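Local coordinates for aldo-keto Reductase, OXIDOREDUCTASE (Salmonella typhimurium, PDB 5T79), which binds NADPH and probably works as an NADP-dependent aldo-keto reductase, studied for the biocatalytic reduction of 3-hydroxybutanal to 1,3-butanediol, at residues C75-G78 with R79-E83; P87-E91 with L92-T96; P145-E148 with T149-L153; D154-R158 with H159-L163; L174-Q177 with A178-L182. All blocks are in the same frame, centred on the assembly; numbering follows the deposited sequence.

Interaction 1: C75-G78 with R79-E83; sequences CNFG and RILQE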
# COMPACT_ATOMS: atom_id res chain seq x y z
N CYS A 75 -16.41 5.60 -1.47
CA CYS A 75 -17.40 6.71 -1.57
C CYS A 75 -16.83 8.00 -1.03
O CYS A 75 -16.98 9.04 -1.66
CB CYS A 75 -18.69 6.37 -0.83
SG CYS A 75 -19.63 5.05 -1.59
N ASN A 76 -16.25 7.95 0.17
CA ASN A 76 -15.73 9.16 0.82
C ASN A 76 -14.58 9.72 0.04
O ASN A 76 -14.53 10.93 -0.16
CB ASN A 76 -15.34 8.90 2.28
CG ASN A 76 -16.54 8.84 3.18
OD1 ASN A 76 -17.51 9.58 2.99
ND2 ASN A 76 -16.49 7.98 4.18
N PHE A 77 -13.70 8.85 -0.48
CA PHE A 77 -12.58 9.29 -1.34
C PHE A 77 -13.15 9.94 -2.62
O PHE A 77 -12.67 10.99 -3.02
CB PHE A 77 -11.66 8.11 -1.71
CG PHE A 77 -10.59 8.51 -2.69
CD1 PHE A 77 -9.47 9.22 -2.27
CD2 PHE A 77 -10.71 8.22 -4.04
CE1 PHE A 77 -8.49 9.61 -3.18
CE2 PHE A 77 -9.74 8.62 -4.95
CZ PHE A 77 -8.63 9.33 -4.52
N GLY A 78 -14.15 9.30 -3.23
CA GLY A 78 -14.83 9.82 -4.42
C GLY A 78 -15.38 11.23 -4.23
O GLY A 78 -15.17 12.11 -5.07
N ARG A 79 -16.04 11.47 -3.09
CA ARG A 79 -16.59 12.80 -2.76
C ARG A 79 -15.45 13.83 -2.58
O ARG A 79 -15.55 14.94 -3.13
CB ARG A 79 -17.43 12.73 -1.46
CG ARG A 79 -18.02 14.09 -1.05
CD ARG A 79 -18.70 14.04 0.29
NE ARG A 79 -18.85 15.38 0.89
CZ ARG A 79 -19.07 15.60 2.18
NH1 ARG A 79 -19.20 14.58 3.02
NH2 ARG A 79 -19.19 16.84 2.64
N ILE A 80 -14.41 13.49 -1.80
CA ILE A 80 -13.28 14.40 -1.53
C ILE A 80 -12.55 14.69 -2.85
O ILE A 80 -12.15 15.84 -3.10
CB ILE A 80 -12.35 13.89 -0.42
CG1 ILE A 80 -13.11 13.84 0.93
CG2 ILE A 80 -11.06 14.76 -0.29
CD1 ILE A 80 -12.50 12.87 1.98
N LEU A 81 -12.39 13.67 -3.70
CA LEU A 81 -11.76 13.84 -5.02
C LEU A 81 -12.55 14.88 -5.86
O LEU A 81 -11.94 15.81 -6.40
CB LEU A 81 -11.66 12.50 -5.77
CG LEU A 81 -11.37 12.58 -7.27
CD1 LEU A 81 -9.95 13.02 -7.56
CD2 LEU A 81 -11.62 11.25 -7.91
N GLN A 82 -13.88 14.73 -5.93
CA GLN A 82 -14.75 15.64 -6.70
C GLN A 82 -14.69 17.06 -6.13
O GLN A 82 -14.62 18.04 -6.88
CB GLN A 82 -16.21 15.11 -6.66
CG GLN A 82 -17.26 16.01 -7.35
CD GLN A 82 -17.16 16.07 -8.87
OE1 GLN A 82 -16.79 15.10 -9.55
NE2 GLN A 82 -17.53 17.20 -9.44
N GLU A 83 -14.70 17.19 -4.79
CA GLU A 83 -14.74 18.50 -4.16
C GLU A 83 -13.41 19.23 -4.18
O GLU A 83 -13.41 20.45 -4.38
CB GLU A 83 -15.22 18.39 -2.70
CG GLU A 83 -16.70 18.02 -2.58
CD GLU A 83 -17.22 17.74 -1.18
OE1 GLU A 83 -16.41 17.65 -0.23
OE2 GLU A 83 -18.46 17.58 -1.04

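Interaction 2: P87-E91 with L92-T96; sequences PWRDE and LIIST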
# COMPACT_ATOMS: atom_id res chain seq x y z
N PRO A 87 -8.88 19.03 -10.36
CA PRO A 87 -7.87 19.60 -11.28
C PRO A 87 -6.52 18.87 -11.22
O PRO A 87 -5.72 19.03 -12.13
CB PRO A 87 -7.70 21.04 -10.77
CG PRO A 87 -9.01 21.34 -10.07
CD PRO A 87 -9.28 20.05 -9.36
N TRP A 88 -6.27 18.06 -10.17
CA TRP A 88 -5.00 17.36 -10.03
C TRP A 88 -5.17 15.83 -10.11
O TRP A 88 -4.23 15.11 -9.75
CB TRP A 88 -4.30 17.78 -8.70
CG TRP A 88 -4.07 19.26 -8.63
CD1 TRP A 88 -3.07 19.97 -9.24
CD2 TRP A 88 -4.95 20.23 -8.06
NE1 TRP A 88 -3.26 21.32 -9.04
CE2 TRP A 88 -4.42 21.51 -8.33
CE3 TRP A 88 -6.15 20.14 -7.33
CZ2 TRP A 88 -5.05 22.69 -7.93
CZ3 TRP A 88 -6.77 21.31 -6.92
CH2 TRP A 88 -6.24 22.57 -7.24
N ARG A 89 -6.30 15.31 -10.66
CA ARG A 89 -6.48 13.83 -10.76
C ARG A 89 -5.35 13.21 -11.60
O ARG A 89 -4.92 12.11 -11.30
CB ARG A 89 -7.86 13.44 -11.35
CG ARG A 89 -8.16 11.91 -11.31
CD ARG A 89 -7.77 11.17 -12.61
NE ARG A 89 -7.93 9.70 -12.54
CZ ARG A 89 -7.02 8.87 -12.02
NH1 ARG A 89 -5.91 9.33 -11.48
NH2 ARG A 89 -7.26 7.56 -11.98
N ASP A 90 -4.86 13.92 -12.64
CA ASP A 90 -3.81 13.34 -13.50
C ASP A 90 -2.41 13.39 -12.83
O ASP A 90 -1.45 12.84 -13.36
CB ASP A 90 -3.83 14.00 -14.89
CG ASP A 90 -5.13 13.70 -15.66
OD1 ASP A 90 -5.82 12.73 -15.31
OD2 ASP A 90 -5.41 14.41 -16.65
N GLU A 91 -2.34 13.96 -11.60
CA GLU A 91 -1.12 13.96 -10.78
C GLU A 91 -1.19 12.82 -9.72
O GLU A 91 -0.26 12.67 -8.93
CB GLU A 91 -0.97 15.33 -10.08
CG GLU A 91 -0.51 16.39 -11.07
CD GLU A 91 -0.34 17.80 -10.53
OE1 GLU A 91 0.23 17.96 -9.42
OE2 GLU A 91 -0.73 18.75 -11.23
N LEU A 92 -2.29 12.06 -9.69
CA LEU A 92 -2.50 11.01 -8.69
C LEU A 92 -2.45 9.61 -9.28
O LEU A 92 -2.84 9.41 -10.43
CB LEU A 92 -3.89 11.19 -7.99
CG LEU A 92 -4.15 12.54 -7.28
CD1 LEU A 92 -5.53 12.53 -6.58
CD2 LEU A 92 -3.08 12.84 -6.22
N ILE A 93 -2.02 8.64 -8.46
CA ILE A 93 -2.06 7.21 -8.73
C ILE A 93 -3.07 6.65 -7.74
O ILE A 93 -2.82 6.65 -6.53
CB ILE A 93 -0.68 6.50 -8.62
CG1 ILE A 93 0.37 7.06 -9.62
CG2 ILE A 93 -0.83 4.97 -8.75
CD1 ILE A 93 0.13 6.84 -11.12
N ILE A 94 -4.22 6.25 -8.25
CA ILE A 94 -5.31 5.72 -7.43
C ILE A 94 -5.40 4.24 -7.69
O ILE A 94 -5.52 3.83 -8.85
CB ILE A 94 -6.66 6.44 -7.76
CG1 ILE A 94 -6.55 7.97 -7.48
CG2 ILE A 94 -7.82 5.82 -6.93
CD1 ILE A 94 -7.66 8.87 -8.16
N SER A 95 -5.45 3.45 -6.65
CA SER A 95 -5.59 2.04 -6.82
C SER A 95 -6.79 1.48 -6.10
O SER A 95 -7.26 2.06 -5.20
CB SER A 95 -4.37 1.32 -6.26
OG SER A 95 -4.36 1.38 -4.89
N THR A 96 -7.25 0.34 -6.58
CA THR A 96 -8.29 -0.43 -5.93
C THR A 96 -8.06 -1.91 -6.15
O THR A 96 -7.16 -2.27 -6.85
CB THR A 96 -9.75 0.07 -6.03
OG1 THR A 96 -10.50 -0.45 -4.92
CG2 THR A 96 -10.31 -0.32 -7.30

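Interaction 3: P145-E148 with T149-L153; sequences PLKE and TMKAL. With SO4 (sulfate ion), chain C.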
# COMPACT_ATOMS: atom_id res chain seq x y z
N PRO A 145 -8.75 -21.12 -11.85
CA PRO A 145 -7.51 -21.11 -12.65
C PRO A 145 -6.89 -19.73 -12.65
O PRO A 145 -7.61 -18.74 -12.84
CB PRO A 145 -7.99 -21.50 -14.05
CG PRO A 145 -9.20 -22.34 -13.80
CD PRO A 145 -9.88 -21.65 -12.64
N LEU A 146 -5.59 -19.65 -12.39
CA LEU A 146 -4.93 -18.36 -12.35
C LEU A 146 -5.09 -17.63 -13.70
O LEU A 146 -5.21 -16.40 -13.73
CB LEU A 146 -3.44 -18.56 -11.99
CG LEU A 146 -2.57 -17.34 -11.82
CD1 LEU A 146 -3.09 -16.43 -10.69
CD2 LEU A 146 -1.14 -17.77 -11.54
N LYS A 147 -5.14 -18.38 -14.81
CA LYS A 147 -5.30 -17.77 -16.14
C LYS A 147 -6.62 -16.97 -16.25
O LYS A 147 -6.62 -15.93 -16.92
CB LYS A 147 -5.25 -18.85 -17.24
CG LYS A 147 -5.12 -18.29 -18.65
CD LYS A 147 -3.73 -18.46 -19.23
CE LYS A 147 -3.61 -17.78 -20.58
NZ LYS A 147 -2.33 -18.12 -21.25
N GLU A 148 -7.73 -17.44 -15.64
CA GLU A 148 -8.99 -16.70 -15.72
C GLU A 148 -8.87 -15.36 -15.01
O GLU A 148 -9.32 -14.32 -15.53
CB GLU A 148 -10.17 -17.51 -15.12
CG GLU A 148 -11.48 -16.70 -15.08
CD GLU A 148 -12.68 -17.43 -14.52
OE1 GLU A 148 -12.86 -18.62 -14.84
OE2 GLU A 148 -13.49 -16.78 -13.82
N THR A 149 -8.28 -15.38 -13.80
CA THR A 149 -8.11 -14.15 -13.01
C THR A 149 -7.22 -13.15 -13.75
O THR A 149 -7.52 -11.96 -13.79
CB THR A 149 -7.52 -14.46 -11.63
OG1 THR A 149 -8.31 -15.49 -11.00
CG2 THR A 149 -7.53 -13.22 -10.73
N MET A 150 -6.12 -13.64 -14.32
CA MET A 150 -5.17 -12.79 -15.02
C MET A 150 -5.75 -12.24 -16.31
O MET A 150 -5.48 -11.08 -16.66
CB MET A 150 -3.85 -13.53 -15.28
CG MET A 150 -3.09 -13.89 -14.00
SD MET A 150 -2.60 -12.54 -12.88
CE MET A 150 -3.83 -12.70 -11.62
N LYS A 151 -6.53 -13.07 -17.03
CA LYS A 151 -7.22 -12.64 -18.25
C LYS A 151 -8.27 -11.53 -17.91
O LYS A 151 -8.46 -10.63 -18.74
CB LYS A 151 -7.89 -13.83 -18.94
CG LYS A 151 -8.41 -13.48 -20.33
CD LYS A 151 -8.58 -14.71 -21.20
CE LYS A 151 -7.29 -15.15 -21.86
NZ LYS A 151 -7.42 -16.54 -22.36
N ALA A 152 -8.92 -11.60 -16.72
CA ALA A 152 -9.86 -10.54 -16.27
C ALA A 152 -9.09 -9.22 -16.06
O ALA A 152 -9.56 -8.17 -16.48
CB ALA A 152 -10.59 -10.94 -15.00
N LEU A 153 -7.86 -9.29 -15.47
CA LEU A 153 -7.01 -8.10 -15.30
C LEU A 153 -6.61 -7.52 -16.67
O LEU A 153 -6.73 -6.32 -16.89
CB LEU A 153 -5.74 -8.43 -14.47
CG LEU A 153 -6.00 -8.85 -13.00
CD1 LEU A 153 -4.66 -9.14 -12.31
CD2 LEU A 153 -6.76 -7.73 -12.21
S SO4 C . -4.00 -23.17 -11.99
O1 SO4 C . -4.66 -23.22 -13.30
O2 SO4 C . -4.12 -21.84 -11.38
O3 SO4 C . -2.58 -23.47 -12.16
O4 SO4 C . -4.63 -24.16 -11.10

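Interaction 4: D154-R158 with H159-L163; sequences DHLVR and HGKAL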
# COMPACT_ATOMS: atom_id res chain seq x y z
N ASP A 154 -6.11 -8.38 -17.58
CA ASP A 154 -5.73 -8.00 -18.95
C ASP A 154 -6.94 -7.35 -19.67
O ASP A 154 -6.80 -6.30 -20.29
CB ASP A 154 -5.28 -9.27 -19.71
CG ASP A 154 -5.01 -9.03 -21.18
OD1 ASP A 154 -4.02 -8.34 -21.49
OD2 ASP A 154 -5.77 -9.55 -22.03
N HIS A 155 -8.14 -7.95 -19.54
CA HIS A 155 -9.36 -7.40 -20.16
C HIS A 155 -9.67 -5.97 -19.66
O HIS A 155 -10.00 -5.10 -20.46
CB HIS A 155 -10.56 -8.32 -19.86
CG HIS A 155 -11.87 -7.78 -20.35
ND1 HIS A 155 -12.20 -7.83 -21.69
CD2 HIS A 155 -12.88 -7.22 -19.66
CE1 HIS A 155 -13.41 -7.30 -21.77
NE2 HIS A 155 -13.86 -6.93 -20.57
N LEU A 156 -9.57 -5.74 -18.33
CA LEU A 156 -9.92 -4.46 -17.71
C LEU A 156 -8.92 -3.37 -18.12
O LEU A 156 -9.31 -2.21 -18.32
CB LEU A 156 -10.00 -4.62 -16.18
CG LEU A 156 -11.23 -5.49 -15.71
CD1 LEU A 156 -11.06 -5.93 -14.24
CD2 LEU A 156 -12.60 -4.75 -15.93
N VAL A 157 -7.66 -3.77 -18.40
CA VAL A 157 -6.69 -2.79 -18.91
C VAL A 157 -7.00 -2.49 -20.39
O VAL A 157 -7.07 -1.31 -20.78
CB VAL A 157 -5.23 -3.30 -18.71
CG1 VAL A 157 -4.22 -2.48 -19.53
CG2 VAL A 157 -4.87 -3.21 -17.24
N ARG A 158 -7.19 -3.54 -21.22
CA ARG A 158 -7.46 -3.33 -22.65
C ARG A 158 -8.74 -2.51 -22.88
O ARG A 158 -8.79 -1.73 -23.82
CB ARG A 158 -7.50 -4.66 -23.43
CG ARG A 158 -6.08 -5.26 -23.48
CD ARG A 158 -6.01 -6.60 -24.17
NE ARG A 158 -4.66 -7.15 -24.03
CZ ARG A 158 -3.64 -6.85 -24.82
NH1 ARG A 158 -3.81 -6.04 -25.86
NH2 ARG A 158 -2.45 -7.39 -24.61
N HIS A 159 -9.71 -2.63 -21.99
CA HIS A 159 -10.96 -1.92 -22.18
C HIS A 159 -11.05 -0.66 -21.28
O HIS A 159 -12.13 -0.13 -21.03
CB HIS A 159 -12.13 -2.90 -22.06
CG HIS A 159 -12.08 -3.88 -23.19
ND1 HIS A 159 -12.46 -3.50 -24.48
CD2 HIS A 159 -11.47 -5.08 -23.26
CE1 HIS A 159 -12.15 -4.53 -25.25
NE2 HIS A 159 -11.57 -5.51 -24.56
N GLY A 160 -9.87 -0.14 -20.93
CA GLY A 160 -9.63 1.15 -20.30
C GLY A 160 -10.20 1.46 -18.93
O GLY A 160 -10.34 2.65 -18.60
N LYS A 161 -10.50 0.43 -18.13
CA LYS A 161 -11.01 0.62 -16.77
C LYS A 161 -9.88 0.68 -15.75
O LYS A 161 -10.10 1.13 -14.62
CB LYS A 161 -12.04 -0.47 -16.40
CG LYS A 161 -13.29 -0.36 -17.28
CD LYS A 161 -14.31 -1.41 -16.91
CE LYS A 161 -15.61 -1.15 -17.68
NZ LYS A 161 -16.56 -2.31 -17.56
N ALA A 162 -8.67 0.21 -16.13
CA ALA A 162 -7.44 0.31 -15.30
C ALA A 162 -6.27 0.64 -16.21
O ALA A 162 -6.20 0.09 -17.30
CB ALA A 162 -7.17 -0.99 -14.57
N LEU A 163 -5.34 1.48 -15.78
CA LEU A 163 -4.17 1.76 -16.61
C LEU A 163 -3.14 0.64 -16.46
O LEU A 163 -2.49 0.28 -17.42
CB LEU A 163 -3.51 3.11 -16.25
CG LEU A 163 -4.35 4.37 -16.51
CD1 LEU A 163 -3.50 5.61 -16.38
CD2 LEU A 163 -5.02 4.33 -17.90
O HOH W 1 -10.19 -8.40 -23.87
O HOH W 2 -5.57 0.87 -19.92

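Interaction 5: L174-Q177 with A178-L182; sequences LARQ and AIDIL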
# COMPACT_ATOMS: atom_id res chain seq x y z
N LEU A 174 3.53 -18.46 -6.70
CA LEU A 174 2.32 -18.03 -7.40
C LEU A 174 2.56 -16.69 -8.09
O LEU A 174 2.06 -16.48 -9.20
CB LEU A 174 1.13 -17.95 -6.46
CG LEU A 174 -0.23 -17.97 -7.18
CD1 LEU A 174 -0.54 -19.36 -7.76
CD2 LEU A 174 -1.32 -17.56 -6.22
N ALA A 175 3.34 -15.78 -7.45
CA ALA A 175 3.67 -14.49 -8.06
C ALA A 175 4.42 -14.72 -9.39
O ALA A 175 4.08 -14.06 -10.38
CB ALA A 175 4.52 -13.65 -7.10
N ARG A 176 5.38 -15.68 -9.43
CA ARG A 176 6.10 -16.00 -10.67
C ARG A 176 5.11 -16.40 -11.78
O ARG A 176 5.17 -15.85 -12.88
CB ARG A 176 7.12 -17.14 -10.44
CG ARG A 176 7.98 -17.42 -11.67
CD ARG A 176 8.94 -18.59 -11.48
NE ARG A 176 9.93 -18.36 -10.41
CZ ARG A 176 11.07 -17.70 -10.55
NH1 ARG A 176 11.39 -17.15 -11.72
NH2 ARG A 176 11.89 -17.55 -9.52
N GLN A 177 4.19 -17.34 -11.48
CA GLN A 177 3.20 -17.84 -12.45
C GLN A 177 2.32 -16.72 -12.97
O GLN A 177 2.12 -16.63 -14.19
CB GLN A 177 2.31 -18.90 -11.82
CG GLN A 177 2.99 -20.19 -11.40
CD GLN A 177 1.98 -21.02 -10.65
OE1 GLN A 177 0.83 -21.17 -11.08
NE2 GLN A 177 2.34 -21.48 -9.45
N ALA A 178 1.83 -15.84 -12.06
CA ALA A 178 0.96 -14.71 -12.39
C ALA A 178 1.68 -13.69 -13.29
O ALA A 178 1.12 -13.25 -14.30
CB ALA A 178 0.47 -14.04 -11.12
N ILE A 179 2.94 -13.36 -12.93
CA ILE A 179 3.75 -12.40 -13.70
C ILE A 179 3.99 -12.96 -15.12
O ILE A 179 3.84 -12.22 -16.11
CB ILE A 179 5.08 -12.10 -12.95
CG1 ILE A 179 4.78 -11.21 -11.71
CG2 ILE A 179 6.13 -11.43 -13.88
CD1 ILE A 179 5.97 -11.21 -10.62
N ASP A 180 4.35 -14.25 -15.23
CA ASP A 180 4.61 -14.85 -16.55
C ASP A 180 3.34 -14.90 -17.42
O ASP A 180 3.43 -14.67 -18.63
CB ASP A 180 5.21 -16.25 -16.38
CG ASP A 180 6.65 -16.26 -15.85
OD1 ASP A 180 7.30 -15.18 -15.85
OD2 ASP A 180 7.13 -17.33 -15.47
N ILE A 181 2.17 -15.18 -16.83
CA ILE A 181 0.89 -15.22 -17.55
C ILE A 181 0.56 -13.82 -18.09
O ILE A 181 0.22 -13.69 -19.26
CB ILE A 181 -0.27 -15.81 -16.69
CG1 ILE A 181 -0.08 -17.35 -16.50
CG2 ILE A 181 -1.65 -15.53 -17.32
CD1 ILE A 181 -0.91 -17.94 -15.33
N LEU A 182 0.65 -12.79 -17.23
CA LEU A 182 0.38 -11.40 -17.61
C LEU A 182 1.35 -10.93 -18.69
O LEU A 182 0.91 -10.28 -19.63
CB LEU A 182 0.44 -10.47 -16.38
CG LEU A 182 -0.77 -10.55 -15.43
CD1 LEU A 182 -0.50 -9.74 -14.14
CD2 LEU A 182 -2.04 -9.97 -16.10

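Interaction 1: C75-G78 with R79-E83
Phe77 and Leu81 meet one turn apart on helix 72-85, and four consecutive backbone bonds run beneath them. Arg79 N donates to Cys75 O and Ile80 N to Asn76 O; the shortest of the set joins Leu81 N to Phe77 O at 2.8 Å, and Gln82 N closes the series on Gly78 O. This i to i+4 ladder marks a regular alpha helix, with a wider pi-type turn at 81-83. Apolar contact is thin: Leu81 has CG anti to the backbone N (chi1 164°), which brings CD2 obliquely to Phe77 CE2 at 4.4 Å. The helix backbone itself sets Leu81 CB 3.3 Å from Phe77 O. In Ile80, CG1 is anti to the carbonyl carbon, beside the backbone N, and lies 3.4 Å from Asn76 O. The ring of Phe77 continues inward against Leu49 and Leu62. Charge is handled on the outer face. The extended chain of Arg79 carries NE to Glu83 OE2 at 3.0 Å in a nearly straight bond (172°); the oxygen lies in the guanidinium plane, whereas NE stands above the carboxylate plane. Arg46 of helix 42-54 takes Glu83 OE1, and Asn76 ND2 donates to Phe36 O. The chemistry is that of an amphipathic barrel helix: hydrocarbon is buried against neighbouring helices and loops, while a carboxylate shared by two arginines probably stays ionised and ties helix 72-85 to helix 42-54.

Interaction 2: P87-E91 with L92-T96
Arg89 reaches forward over the start of the strand and touches both Leu92 and Ile94. CD1 of Ile94 lies over one guanidinium face, 3.8 Å from Arg89 NH1 and displaced toward the rim of the group. At the edge, Leu92 O sits in the guanidinium plane, but its bond from Arg89 NH1 is weak, 3.2 Å long and bent to 123°. A firmer backbone bond closes the turn: Leu92 N donates to Arg89 O at 3.1 Å, approaching from above the carbonyl plane. Leu92 also sets CG 3.6 Å from Trp88 O, placing it against the backbone of the preceding turn. The bend at chi2 of Arg89 (-93°) swings the guanidinium over the strand instead of letting the chain run straight out.

One shell further, Asp133 positions this group. Its OD2 forms a salt bridge with Arg89 NH2 and also accepts from Ile94 N, while Tyr131 O takes a further bond from NH2; the flat cation is thus held by several acceptors. Glu91, in the same turn, pairs through OE1 with Arg9 and Tyr10.

The contact is the alpha-to-beta connection leading from helix 72-85 into strand 93-98 of the TIM barrel. That strand runs parallel to strands 59-61 and 132-137, bonding to both, with Ile94 packed on Met127 of helix 113-127 and Leu92 on Phe53 of helix 42-54.

Interaction 3: P145-E148 with T149-L153
With CG of Leu146 anti to its N (chi1 -177°) and Met150 turned the other way, CG anti to its carbonyl carbon (chi1 -65°) and the chain bent at chi2 and chi3, the two side chains converge one turn apart. They cross at an angle, Leu146 CD1 lying 3.9 Å from Met150 CE. Met150 CG also lies against Leu146 O at 3.3 Å. Beneath this pair Met150 N donates to Leu146 O at 3.0 Å, and Lys151 N and Ala152 N repeat the bond one and two residues on, to Lys147 O and Glu148 O. These are the first two turns of helix 146-158, the helical arm of the beta-alpha-beta unit that joins strands 132-137 and 162-168 in the TIM barrel. Pro145 holds the N-cap position. Leu146 N, at the helix start, donates to O2 of a sulfate ion at 2.8 Å in a fairly straight bond (163°); the ion probably comes from the crystallisation liquor, and the positive end of the helix dipole would favour an anion here. Thr149 OG1 and Glu148 OE2 bind Gly111 O and Arg113 N respectively, linking these turns to the chain at the start of helix 113-127. On the exposed side, the ammonium groups of Lys147 and Lys151 stay 5.4 Å apart between their NZ atoms; the former has a long, weak ion pair with Asp184.

Interaction 4: D154-R158 with H159-L163
The imidazoles of His155 and His159 meet obliquely, planes 41° apart and centroids separated by 4.5 Å, neither stacked nor edge-to-face. His155 has CG anti to the backbone N (chi1 176°), bringing its ring alongside His159, with His155 ND1 3.2 Å from His159 CD2. One water lies at the edge of both rings, 3.0 Å from His155 ND1 and 3.3 Å from His159 NE2. His159 is modelled in one of two conformers, making the ring pairing and its end of the water bridge tentative. Over one face of its ring sits the carbonyl carbon of Arg158, while His155 O approaches its edge. The guanidinium of Arg158 has the carboxylate of Asp154 at its edge, NE reaching OD1 at 2.9 Å on the syn side; Leu185 O takes its NH2.

Here the helix ends in a Schellman motif. Gly160, at positive phi (62°), is the C' residue: its N donates to Val157 O, and Lys161 N to Leu156 O at 2.9 Å. Leu156 O also receives a weak bond from Ala162 N. Val157 CA meets Ala162 O in a C-H...O contact of 3.3 Å, and a second water donates to both Val157 O and Ala162 O.

Leu156 O and Val157 O are therefore paired as helix 146-158 passes into strand 162-168. His155 has been seen to bind zinc in this protein; none is bound to this chain, where ND1 is hydrogen-bonded to water.

Interaction 5: L174-Q177 with A178-L182
Ala175 O accepts Ile179 N at 2.9 Å, and the ethyl arm of Ile179 folds back over the same oxygen, CG1 3.2 Å away. Having CG1 anti to the carbonyl carbon (chi1 -72°) puts that arm there. Ile181 repeats the posture over Gln177 O, to which its N also donates, with CG1 at 3.3 Å. Ala178 N to Leu174 O and Asp180 N to Arg176 O complete four successive i to i+4 bonds. The segment belongs to helix 172-185, which links parallel strands 162-168 and 191-193 in the TIM barrel. Ala175 and Ala178 pack against Ile167 of strand 162-168. On the outer face Arg176, in the modelled conformer (one of two), and Asp180 run side by side and point the same way, Arg176 CG 3.9 Å from Asp180 OD2, yet the charged ends do not meet: Arg176 NH1 and Asp180 OD2 are 5.7 Å apart. Lys214 takes Asp180 OD1 in a salt bridge, while this conformer of Arg176 has a long, weak ion pair with Glu213, both partners lying on helix 207-214. Ile179 also packs there, against Leu211.

The five contacts follow one another in sequence through the beta-alpha units of one TIM barrel. Interactions 1 and 2 touch directly: Phe77 CZ meets Ile94 CD1 at 3.8 Å, joining helix 72-85 to the strand that follows it. Interactions 3 and 4 occupy the two ends of helix 146-158, their centres 13 Å apart. Interaction 3 also packs on interaction 5, Leu146 CD2 lying 3.6 Å from Gln177 CB and Met150 CB 3.6 Å from Ile181 CG2. None reaches the cofactor: the side chains of Phe77 and Ile94 are each about 11 Å from bound NADPH, those of Ala175 and Met150 about 13 and 14 Å. Ser95, within interaction 2, bonds the NADPH-binding Asp61.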